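Local coordinates for protein BpsB (PgaB), Poly-beta-1,6-N-acetyl-D-glucosamine N-deacetylase (Bordetella bronchiseptica RB50, PDB 5BU6) that removes acetyl groups from the N-acetylglucosamine units of poly-beta-1,6-N-acetyl-D-glucosamine, a biofilm polysaccharide, as a metal-binding deacetylase of carbohydrate esterase family 4, at residues 152-156 with 157-161; 204-207 with 208-212; 218-222 with 223-227. The protein carries 5 engineered substitutions. One frame throughout, in Å; residues are numbered along the deposited sequence.

The three contacts follow one another along the chain in the order 1, 2, 3, all within the polysaccharide deacetylase region. Contact 1 runs off the end of strand 149-153 of the parallel sheet and carries two of the three protein ligands of the active-site nickel ion. Contact 2 is the last two turns of helix 189-211, about 15 Å from contact 1 between centres; Leu206 packs on His156, and Ile207 on the backbone of Ala152 and Ser153. The chain then enters strand 217-219, which leads into contact 3, about 9 Å from contact 1 between centres. There the end of one strand meets a metal ligand that follows another. Contacts 2 and 3 do not touch.

Contact 1 (152-156 with 157-161); sequences ASHSH and NLHRG. With NI (nickel (II) ion), chain C.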
ATOM      1  N   ALA A 152       4.517  -4.509  -3.960  1.00 27.95           N
ATOM      2  CA  ALA A 152       5.079  -3.636  -2.951  1.00 28.94           C
ATOM      3  C   ALA A 152       4.815  -4.228  -1.578  1.00 29.05           C
ATOM      4  O   ALA A 152       3.944  -5.074  -1.429  1.00 32.04           O
ATOM      5  CB  ALA A 152       4.456  -2.234  -3.052  1.00 28.86           C
ATOM      6  N   SER A 153       5.563  -3.779  -0.582  1.00 31.62           N
ATOM      7  CA  SER A 153       5.265  -4.121   0.802  1.00 30.60           C
ATOM      8  C   SER A 153       4.150  -3.232   1.339  1.00 32.66           C
ATOM      9  O   SER A 153       4.175  -2.015   1.144  1.00 26.77           O
ATOM     10  CB  SER A 153       6.514  -3.979   1.670  1.00 31.42           C
ATOM     11  OG  SER A 153       6.249  -4.213   3.038  1.00 30.91           O
ATOM     12  N   HIS A 154       3.187  -3.852   2.022  1.00 28.92           N
ATOM     13  CA  HIS A 154       2.232  -3.122   2.869  1.00 32.12           C
ATOM     14  C   HIS A 154       2.565  -3.407   4.332  1.00 34.67           C
ATOM     15  O   HIS A 154       1.679  -3.399   5.182  1.00 35.80           O
ATOM     16  CB  HIS A 154       0.786  -3.534   2.538  1.00 30.81           C
ATOM     17  CG  HIS A 154      -0.228  -2.481   2.837  1.00 26.99           C
ATOM     18  ND1 HIS A 154       0.108  -1.160   3.057  1.00 28.34           N
ATOM     19  CD2 HIS A 154      -1.575  -2.553   2.964  1.00 28.89           C
ATOM     20  CE1 HIS A 154      -0.988  -0.464   3.314  1.00 31.43           C
ATOM     21  NE2 HIS A 154      -2.025  -1.282   3.244  1.00 24.78           N
ATOM     22  N   SER A 155       3.858  -3.636   4.582  1.00 33.82           N
ATOM     23  CA  SER A 155       4.470  -4.069   5.860  1.00 33.47           C
ATOM     24  C   SER A 155       4.287  -5.578   6.059  1.00 34.41           C
ATOM     25  O   SER A 155       3.565  -6.224   5.318  1.00 34.05           O
ATOM     26  CB  SER A 155       3.926  -3.311   7.082  1.00 29.64           C
ATOM     27  OG  SER A 155       2.697  -3.866   7.543  1.00 31.82           O
ATOM     28  N   HIS A 156       4.983  -6.132   7.043  1.00 35.41           N
ATOM     29  CA  HIS A 156       4.751  -7.514   7.470  1.00 36.83           C
ATOM     30  C   HIS A 156       3.595  -7.521   8.461  1.00 33.52           C
ATOM     31  O   HIS A 156       2.556  -8.080   8.192  1.00 31.17           O
ATOM     32  CB  HIS A 156       6.010  -8.132   8.101  1.00 38.65           C
ATOM     33  CG  HIS A 156       5.839  -9.559   8.535  1.00 32.00           C
ATOM     34  ND1 HIS A 156       5.488 -10.566   7.664  1.00 29.87           N
ATOM     35  CD2 HIS A 156       5.964 -10.141   9.752  1.00 37.86           C
ATOM     36  CE1 HIS A 156       5.410 -11.709   8.323  1.00 31.13           C
ATOM     37  NE2 HIS A 156       5.688 -11.478   9.595  1.00 38.44           N
ATOM     38  N   ASN A 157       3.780  -6.867   9.593  1.00 32.31           N
ATOM     39  CA  ASN A 157       2.753  -6.838  10.625  1.00 37.91           C
ATOM     40  C   ASN A 157       2.577  -5.441  11.218  1.00 35.24           C
ATOM     41  O   ASN A 157       2.493  -5.276  12.417  1.00 41.45           O
ATOM     42  CB  ASN A 157       3.095  -7.851  11.719  1.00 38.92           C
ATOM     43  CG  ASN A 157       1.944  -8.117  12.661  1.00 42.54           C
ATOM     44  OD1 ASN A 157       0.771  -7.901  12.320  1.00 41.10           O
ATOM     45  ND2 ASN A 157       2.270  -8.582  13.859  1.00 44.63           N
ATOM     46  N   LEU A 158       2.545  -4.417  10.374  1.00 33.26           N
ATOM     47  CA  LEU A 158       2.317  -3.064  10.890  1.00 34.59           C
ATOM     48  C   LEU A 158       0.932  -2.561  10.523  1.00 31.55           C
ATOM     49  O   LEU A 158       0.614  -1.396  10.755  1.00 36.86           O
ATOM     50  CB  LEU A 158       3.368  -2.100  10.352  1.00 38.55           C
ATOM     51  CG  LEU A 158       4.799  -2.465  10.733  1.00 35.53           C
ATOM     52  CD1 LEU A 158       5.730  -1.474  10.078  1.00 40.17           C
ATOM     53  CD2 LEU A 158       4.992  -2.475  12.236  1.00 35.75           C
ATOM     54  N   HIS A 159       0.118  -3.429   9.933  1.00 31.62           N
ATOM     55  CA  HIS A 159      -1.212  -3.015   9.476  1.00 32.13           C
ATOM     56  C   HIS A 159      -2.230  -3.214  10.604  1.00 40.89           C
ATOM     57  O   HIS A 159      -3.226  -3.926  10.452  1.00 36.58           O
ATOM     58  CB  HIS A 159      -1.598  -3.796   8.207  1.00 29.95           C
ATOM     59  CG  HIS A 159      -2.583  -3.077   7.329  1.00 30.68           C
ATOM     60  ND1 HIS A 159      -3.799  -2.624   7.787  1.00 34.47           N
ATOM     61  CD2 HIS A 159      -2.540  -2.759   6.016  1.00 33.95           C
ATOM     62  CE1 HIS A 159      -4.456  -2.041   6.803  1.00 38.65           C
ATOM     63  NE2 HIS A 159      -3.713  -2.106   5.714  1.00 33.47           N
ATOM     64  N   ARG A 160      -1.962  -2.586  11.748  1.00 34.26           N
ATOM     65  CA  ARG A 160      -2.805  -2.754  12.918  1.00 36.53           C
ATOM     66  C   ARG A 160      -2.490  -1.679  13.930  1.00 41.04           C
ATOM     67  O   ARG A 160      -1.520  -0.929  13.772  1.00 40.81           O
ATOM     68  CB  ARG A 160      -2.583  -4.128  13.546  1.00 41.80           C
ATOM     69  CG  ARG A 160      -1.142  -4.298  13.975  1.00 46.08           C
ATOM     70  CD  ARG A 160      -0.786  -5.652  14.543  1.00 48.46           C
ATOM     71  NE  ARG A 160       0.666  -5.684  14.720  1.00 61.87           N
ATOM     72  CZ  ARG A 160       1.307  -5.450  15.863  1.00 65.36           C
ATOM     73  NH1 ARG A 160       2.633  -5.482  15.887  1.00 68.62           N
ATOM     74  NH2 ARG A 160       0.638  -5.205  16.986  1.00 56.24           N
ATOM     75  N   GLY A 161      -3.303  -1.619  14.972  1.00 60.95           N
ATOM     76  CA  GLY A 161      -3.079  -0.682  16.051  1.00 61.00           C
ATOM     77  C   GLY A 161      -2.294  -1.332  17.165  1.00 60.91           C
ATOM     78  O   GLY A 161      -2.397  -2.539  17.377  1.00 61.64           O
TER
HETATM   79 NI    NI C 401      -4.136  -1.281   3.855  1.00 34.40          NI
HETATM   80  O   HOH W   1      -4.753  -0.501   1.977  1.00 43.40           O
HETATM   81  O   HOH W   2      -6.261  -1.145   4.261  1.00 33.61           O
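Ser155 and Leu158 come within 5.6 Å of each other, CA to CA, as the chain leaves strand 149-153 and bends back through an irregular loop; the bend has positive phi at Ser155 and an inverse gamma turn centred on His159. Ser155 OG, placed between the backbone N and the carbonyl carbon (chi1 83°), accepts from Leu158 N at 2.9 Å and donates to His154 O at 2.6 Å, in the plane of that carbonyl and on a lone pair. A small hydroxyl suits a buried spot where one atom must both give and take a bond. Two residues back, Ser153 OG accepts from Ser155 N, an ST turn that starts the departure from the strand.

This loop carries the two histidines of the Asp-His-His metal triad of family 4 carbohydrate esterases, completed by Asp84. His154 NE2 binds the nickel ion at 2.2 Å and His159 NE2 at 2.1 Å, while two waters take further positions. The rings form an offset edge-to-face pair, planes 84° apart, with the His159 edge over a face of His154. The two NE2 atoms are 3.1 Å apart because they share the metal, not a proton. The other His154 nitrogen, ND1, is bonded to Val219 O, which helps fix the ring's rotation and would probably make NE2 a better donor to the metal. Away from the ion, His156 N and Asn157 N both bond to the carboxylate of Asp199.

Contact 2 (204-207 with 208-212); sequences AHLI and RHHTG. Engineered in segment 204-207: His205 (natural residue Asp). Engineered in segment 208-212: His209 (natural residue Glu). With NI (nickel (II) ion), chain E; SCN (thiocyanate ion), chain H.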
ATOM      1  N   ALA A 204       9.968  -7.907   2.662  1.00 31.66           N
ATOM      2  CA  ALA A 204      10.714  -7.988   1.399  1.00 30.68           C
ATOM      3  C   ALA A 204      11.283  -9.405   1.158  1.00 30.13           C
ATOM      4  O   ALA A 204      11.243  -9.928   0.038  1.00 33.49           O
ATOM      5  CB  ALA A 204      11.837  -6.951   1.367  1.00 31.29           C
ATOM      6  N   HIS A 205      11.787 -10.038   2.203  1.00 31.93           N
ATOM      7  CA  HIS A 205      12.272 -11.402   2.036  1.00 37.00           C
ATOM      8  C   HIS A 205      11.133 -12.365   1.661  1.00 35.64           C
ATOM      9  O   HIS A 205      11.287 -13.188   0.758  1.00 33.46           O
ATOM     10  CB  HIS A 205      12.983 -11.885   3.289  1.00 42.18           C
ATOM     11  CG  HIS A 205      13.046 -13.375   3.392  1.00 50.29           C
ATOM     12  ND1 HIS A 205      13.985 -14.129   2.722  1.00 50.47           N
ATOM     13  CD2 HIS A 205      12.254 -14.255   4.050  1.00 44.39           C
ATOM     14  CE1 HIS A 205      13.782 -15.407   2.981  1.00 48.90           C
ATOM     15  NE2 HIS A 205      12.739 -15.510   3.784  1.00 48.55           N
ATOM     16  N   LEU A 206       9.996 -12.261   2.342  1.00 33.47           N
ATOM     17  CA  LEU A 206       8.891 -13.175   2.053  1.00 32.89           C
ATOM     18  C   LEU A 206       8.417 -13.017   0.610  1.00 29.77           C
ATOM     19  O   LEU A 206       8.152 -14.010  -0.067  1.00 32.53           O
ATOM     20  CB  LEU A 206       7.724 -12.954   3.021  1.00 31.39           C
ATOM     21  CG  LEU A 206       8.005 -13.499   4.426  1.00 32.16           C
ATOM     22  CD1 LEU A 206       6.893 -13.086   5.375  1.00 34.25           C
ATOM     23  CD2 LEU A 206       8.181 -15.023   4.404  1.00 38.36           C
ATOM     24  N   ILE A 207       8.314 -11.770   0.145  1.00 26.82           N
ATOM     25  CA  ILE A 207       7.873 -11.525  -1.221  1.00 27.13           C
ATOM     26  C   ILE A 207       8.855 -12.080  -2.238  1.00 30.59           C
ATOM     27  O   ILE A 207       8.460 -12.802  -3.163  1.00 32.95           O
ATOM     28  CB  ILE A 207       7.624 -10.015  -1.471  1.00 34.92           C
ATOM     29  CG1 ILE A 207       6.397  -9.554  -0.665  1.00 35.38           C
ATOM     30  CG2 ILE A 207       7.415  -9.742  -2.950  1.00 29.48           C
ATOM     31  CD1 ILE A 207       6.234  -8.027  -0.597  1.00 35.02           C
ATOM     32  N   ARG A 208      10.142 -11.796  -2.059  1.00 31.86           N
ATOM     33  CA  ARG A 208      11.130 -12.400  -2.943  1.00 29.10           C
ATOM     34  C   ARG A 208      11.137 -13.925  -2.897  1.00 30.58           C
ATOM     35  O   ARG A 208      11.230 -14.566  -3.940  1.00 31.88           O
ATOM     36  CB  ARG A 208      12.540 -11.890  -2.629  1.00 37.18           C
ATOM     37  CG  ARG A 208      13.529 -12.303  -3.707  1.00 43.35           C
ATOM     38  CD  ARG A 208      14.928 -11.805  -3.466  1.00 52.94           C
ATOM     39  NE  ARG A 208      15.758 -12.105  -4.625  1.00 62.94           N
ATOM     40  CZ  ARG A 208      17.084 -12.036  -4.636  1.00 82.12           C
ATOM     41  NH1 ARG A 208      17.750 -12.332  -5.744  1.00 90.99           N
ATOM     42  NH2 ARG A 208      17.744 -11.674  -3.542  1.00 87.44           N
ATOM     43  N   HIS A 209      11.049 -14.513  -1.700  1.00 29.30           N
ATOM     44  CA  HIS A 209      11.111 -15.969  -1.591  1.00 32.88           C
ATOM     45  C   HIS A 209       9.981 -16.645  -2.371  1.00 36.24           C
ATOM     46  O   HIS A 209      10.207 -17.639  -3.075  1.00 36.52           O
ATOM     47  CB  HIS A 209      11.063 -16.406  -0.115  1.00 36.36           C
ATOM     48  CG  HIS A 209      11.102 -17.891   0.077  1.00 43.53           C
ATOM     49  ND1 HIS A 209       9.961 -18.662   0.158  1.00 50.61           N
ATOM     50  CD2 HIS A 209      12.143 -18.748   0.200  1.00 42.23           C
ATOM     51  CE1 HIS A 209      10.300 -19.929   0.317  1.00 52.22           C
ATOM     52  NE2 HIS A 209      11.618 -20.008   0.340  1.00 49.35           N
ATOM     53  N   HIS A 210       8.773 -16.099  -2.242  1.00 31.76           N
ATOM     54  CA  HIS A 210       7.566 -16.703  -2.823  1.00 32.69           C
ATOM     55  C   HIS A 210       7.182 -16.270  -4.223  1.00 34.17           C
ATOM     56  O   HIS A 210       6.446 -16.991  -4.903  1.00 38.63           O
ATOM     57  CB  HIS A 210       6.366 -16.430  -1.913  1.00 29.30           C
ATOM     58  CG  HIS A 210       6.474 -17.088  -0.586  1.00 26.38           C
ATOM     59  ND1 HIS A 210       7.026 -16.459   0.510  1.00 28.42           N
ATOM     60  CD2 HIS A 210       6.115 -18.331  -0.171  1.00 27.54           C
ATOM     61  CE1 HIS A 210       6.997 -17.281   1.545  1.00 37.55           C
ATOM     62  NE2 HIS A 210       6.467 -18.425   1.152  1.00 27.88           N
ATOM     63  N   THR A 211       7.649 -15.104  -4.664  1.00 29.67           N
ATOM     64  CA  THR A 211       7.271 -14.612  -5.997  1.00 35.11           C
ATOM     65  C   THR A 211       8.467 -14.381  -6.922  1.00 38.53           C
ATOM     66  O   THR A 211       8.296 -14.304  -8.133  1.00 36.34           O
ATOM     67  CB  THR A 211       6.483 -13.279  -5.943  1.00 37.58           C
ATOM     68  OG1 THR A 211       7.379 -12.206  -5.653  1.00 39.37           O
ATOM     69  CG2 THR A 211       5.372 -13.319  -4.905  1.00 36.78           C
ATOM     70  N   GLY A 212       9.666 -14.254  -6.358  1.00 37.99           N
ATOM     71  CA  GLY A 212      10.857 -14.002  -7.162  1.00 36.67           C
ATOM     72  C   GLY A 212      11.120 -12.519  -7.347  1.00 36.43           C
ATOM     73  O   GLY A 212      12.140 -12.125  -7.916  1.00 40.35           O
TER
HETATM   74 NI    NI E 403       6.084 -20.290   2.222  1.00 33.42          NI
HETATM   75  S   SCN H 406       9.681 -19.963   3.849  1.00 88.95           S
HETATM   76  C   SCN H 406      11.056 -18.814   4.114  1.00 69.56           C
HETATM   77  N   SCN H 406      11.917 -18.100   4.279  1.00 66.56           N
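Ala204 O and His205 O accept from Arg208 N and His209 N in the i to i+4 pattern of the closing turns of helix 189-211, which Gly212 ends with a positive phi of 90° that favours glycine. Leu206 O takes two donors from His210, the backbone N at 3.1 Å and ring ND1 at 2.8 Å, which arrive from opposite faces of the carbonyl plane. The imidazole reaches back because CG stands beside its backbone N (chi1 -65°), and the oxygen lies near the ring plane. NE2 is thereby turned outward to a second, separate nickel ion at 2.2 Å, while Leu206 CD2 lies alongside CE1.

Thr211 repeats the scheme on Ile207 O: OG1 bonds at 2.8 Å from above the carbonyl plane and N at 2.9 Å. Threonine suits a last helical turn, where its hydroxyl can fold back on the backbone, and OG1 also accepts from Val213 N. Ile207 CG2 packs beside it, and both side chains touch Trp137.

On the exposed side are two engineered histidines. His205 NE2 donates to the thiocyanate N at 2.8 Å, in its ring plane, and the ion lies over one face of His209, its carbon 3.9 Å above the ring plane. Since ND1 of His210 is the donor to Leu206 O, NE2 is left as the metal-binding nitrogen, and the helix carbonyl probably strengthens it as a ligand.

Contact 3 (218-222 with 223-227); sequences IVWPY and GAHNR
The hydrophobic and aromatic part of the contact is Trp220 against His225. His225 CB sits over the five-membered ring of the indole, 3.5 Å from its centroid and 3° off the ring normal, a CH-pi contact. Because CG of His225 lies between its backbone N and carbonyl carbon (chi1 76°), the imidazole is displaced toward and past the CD1 and NE1 edge of the indole in an offset stack, planes 18° apart with centroids at 4.9 Å. Ile218 CG1 meets the opposite face of the tryptophan, so the flat indole is sandwiched between the strand and the loop, with helix 227-235 also against it.

Backbone hydrogen bonds close the turn. Gly223 N reaches Trp220 O at 3.0 Å, and Ala224 N reaches Pro221 O at 2.9 Å; both donors stand above the carbonyl planes. Tyr222 and Gly223 both have positive phi, which suits the glycine. Water 3 donates to Pro221 O and Ala224 O, bridging the turn.

Among polar side chains, His225 ND1 gives a weak bond to Gly223 O at 3.4 Å, and its NE2 is bonded to Gln257, so both nitrogens are engaged. Tyr222 presents its ring to that of the metal ligand His159, and Asn226 is the N-cap of helix 227-235. The two overlapping turns carry a Pro-Tyr-Gly sequence that probably corresponds to the segment lining one side of the active-site groove in this family.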
ATOM      1  N   ILE A 218       7.378   0.754  -0.319  1.00 30.98           N
ATOM      2  CA  ILE A 218       6.517   0.476   0.837  1.00 30.64           C
ATOM      3  C   ILE A 218       5.311   1.382   0.796  1.00 34.88           C
ATOM      4  O   ILE A 218       5.433   2.608   0.595  1.00 37.89           O
ATOM      5  CB  ILE A 218       7.269   0.678   2.182  1.00 32.56           C
ATOM      6  CG1 ILE A 218       6.294   0.688   3.357  1.00 34.66           C
ATOM      7  CG2 ILE A 218       8.032   1.990   2.200  1.00 37.82           C
ATOM      8  CD1 ILE A 218       5.798  -0.668   3.726  1.00 33.80           C
ATOM      9  N   VAL A 219       4.133   0.788   0.935  1.00 30.54           N
ATOM     10  CA  VAL A 219       2.906   1.552   1.103  1.00 27.92           C
ATOM     11  C   VAL A 219       2.581   1.512   2.578  1.00 30.69           C
ATOM     12  O   VAL A 219       2.233   0.457   3.093  1.00 28.02           O
ATOM     13  CB  VAL A 219       1.712   0.966   0.314  1.00 31.24           C
ATOM     14  CG1 VAL A 219       0.432   1.838   0.554  1.00 32.84           C
ATOM     15  CG2 VAL A 219       2.035   0.887  -1.181  1.00 34.54           C
ATOM     16  N   TRP A 220       2.709   2.643   3.256  1.00 29.11           N
ATOM     17  CA  TRP A 220       2.562   2.681   4.699  1.00 27.73           C
ATOM     18  C   TRP A 220       1.095   2.470   5.092  1.00 26.30           C
ATOM     19  O   TRP A 220       0.247   3.229   4.667  1.00 31.36           O
ATOM     20  CB  TRP A 220       3.071   4.032   5.230  1.00 33.58           C
ATOM     21  CG  TRP A 220       4.581   4.241   5.023  1.00 31.31           C
ATOM     22  CD1 TRP A 220       5.194   5.094   4.123  1.00 34.90           C
ATOM     23  CD2 TRP A 220       5.631   3.609   5.753  1.00 33.94           C
ATOM     24  NE1 TRP A 220       6.565   5.008   4.248  1.00 34.83           N
ATOM     25  CE2 TRP A 220       6.863   4.102   5.240  1.00 30.90           C
ATOM     26  CE3 TRP A 220       5.660   2.654   6.790  1.00 35.86           C
ATOM     27  CZ2 TRP A 220       8.096   3.684   5.734  1.00 29.39           C
ATOM     28  CZ3 TRP A 220       6.895   2.239   7.278  1.00 34.19           C
ATOM     29  CH2 TRP A 220       8.096   2.746   6.741  1.00 35.56           C
ATOM     30  N   PRO A 221       0.809   1.452   5.926  1.00 31.93           N
ATOM     31  CA  PRO A 221      -0.557   1.333   6.454  1.00 31.61           C
ATOM     32  C   PRO A 221      -1.025   2.610   7.117  1.00 39.18           C
ATOM     33  O   PRO A 221      -0.250   3.232   7.854  1.00 33.26           O
ATOM     34  CB  PRO A 221      -0.437   0.197   7.480  1.00 30.09           C
ATOM     35  CG  PRO A 221       0.660  -0.681   6.908  1.00 30.90           C
ATOM     36  CD  PRO A 221       1.659   0.318   6.323  1.00 28.79           C
ATOM     37  N   TYR A 222      -2.276   2.987   6.839  1.00 35.96           N
ATOM     38  CA  TYR A 222      -2.897   4.151   7.432  1.00 35.25           C
ATOM     39  C   TYR A 222      -2.124   5.439   7.123  1.00 37.46           C
ATOM     40  O   TYR A 222      -2.363   6.455   7.754  1.00 39.22           O
ATOM     41  CB  TYR A 222      -3.035   3.976   8.946  1.00 39.46           C
ATOM     42  CG  TYR A 222      -3.518   2.601   9.349  1.00 46.01           C
ATOM     43  CD1 TYR A 222      -4.815   2.191   9.069  1.00 48.94           C
ATOM     44  CD2 TYR A 222      -2.674   1.710  10.008  1.00 44.60           C
ATOM     45  CE1 TYR A 222      -5.261   0.933   9.431  1.00 50.04           C
ATOM     46  CE2 TYR A 222      -3.112   0.451  10.382  1.00 44.65           C
ATOM     47  CZ  TYR A 222      -4.406   0.071  10.090  1.00 47.30           C
ATOM     48  OH  TYR A 222      -4.852  -1.172  10.451  1.00 50.59           O
ATOM     49  N   GLY A 223      -1.225   5.392   6.142  1.00 34.57           N
ATOM     50  CA  GLY A 223      -0.366   6.527   5.834  1.00 39.96           C
ATOM     51  C   GLY A 223       0.569   6.914   6.972  1.00 41.24           C
ATOM     52  O   GLY A 223       1.078   8.041   7.019  1.00 39.31           O
ATOM     53  N   ALA A 224       0.800   5.987   7.902  1.00 38.38           N
ATOM     54  CA  ALA A 224       1.550   6.316   9.114  1.00 36.79           C
ATOM     55  C   ALA A 224       3.046   6.067   8.955  1.00 38.48           C
ATOM     56  O   ALA A 224       3.497   4.937   8.758  1.00 36.29           O
ATOM     57  CB  ALA A 224       1.024   5.547  10.291  1.00 35.44           C
ATOM     58  N   HIS A 225       3.811   7.148   9.047  1.00 39.72           N
ATOM     59  CA  HIS A 225       5.252   7.067   8.891  1.00 39.11           C
ATOM     60  C   HIS A 225       5.861   8.327   9.480  1.00 41.53           C
ATOM     61  O   HIS A 225       5.156   9.310   9.743  1.00 40.74           O
ATOM     62  CB  HIS A 225       5.628   6.896   7.411  1.00 34.98           C
ATOM     63  CG  HIS A 225       5.506   8.156   6.613  1.00 41.19           C
ATOM     64  ND1 HIS A 225       4.302   8.800   6.416  1.00 48.17           N
ATOM     65  CD2 HIS A 225       6.441   8.911   5.993  1.00 46.98           C
ATOM     66  CE1 HIS A 225       4.499   9.895   5.704  1.00 52.16           C
ATOM     67  NE2 HIS A 225       5.790   9.988   5.436  1.00 52.34           N
ATOM     68  N   ASN A 226       7.164   8.297   9.717  1.00 41.61           N
ATOM     69  CA  ASN A 226       7.850   9.467  10.244  1.00 41.36           C
ATOM     70  C   ASN A 226       9.311   9.432   9.838  1.00 45.85           C
ATOM     71  O   ASN A 226       9.711   8.604   9.020  1.00 41.43           O
ATOM     72  CB  ASN A 226       7.708   9.554  11.771  1.00 44.89           C
ATOM     73  CG  ASN A 226       8.148   8.278  12.484  1.00 50.84           C
ATOM     74  OD1 ASN A 226       9.195   7.705  12.184  1.00 49.26           O
ATOM     75  ND2 ASN A 226       7.343   7.835  13.448  1.00 53.58           N
ATOM     76  N   ARG A 227      10.097  10.333  10.407  1.00 52.75           N
ATOM     77  CA  ARG A 227      11.520  10.417  10.119  1.00 53.86           C
ATOM     78  C   ARG A 227      12.220   9.079  10.344  1.00 50.63           C
ATOM     79  O   ARG A 227      13.016   8.631   9.513  1.00 53.23           O
ATOM     80  CB  ARG A 227      12.158  11.498  10.996  1.00 62.02           C
ATOM     81  CG  ARG A 227      13.064  12.446  10.252  1.00 74.75           C
ATOM     82  CD  ARG A 227      14.306  11.723   9.779  1.00 88.57           C
ATOM     83  NE  ARG A 227      15.218  12.606   9.061  1.00 99.96           N
ATOM     84  CZ  ARG A 227      16.437  12.252   8.669  1.00104.18           C
ATOM     85  NH1 ARG A 227      16.891  11.033   8.930  1.00104.11           N
ATOM     86  NH2 ARG A 227      17.202  13.117   8.019  1.00106.75           N
TER
HETATM   87  O   HOH W   3       2.354   2.599   8.752  1.00 36.84           O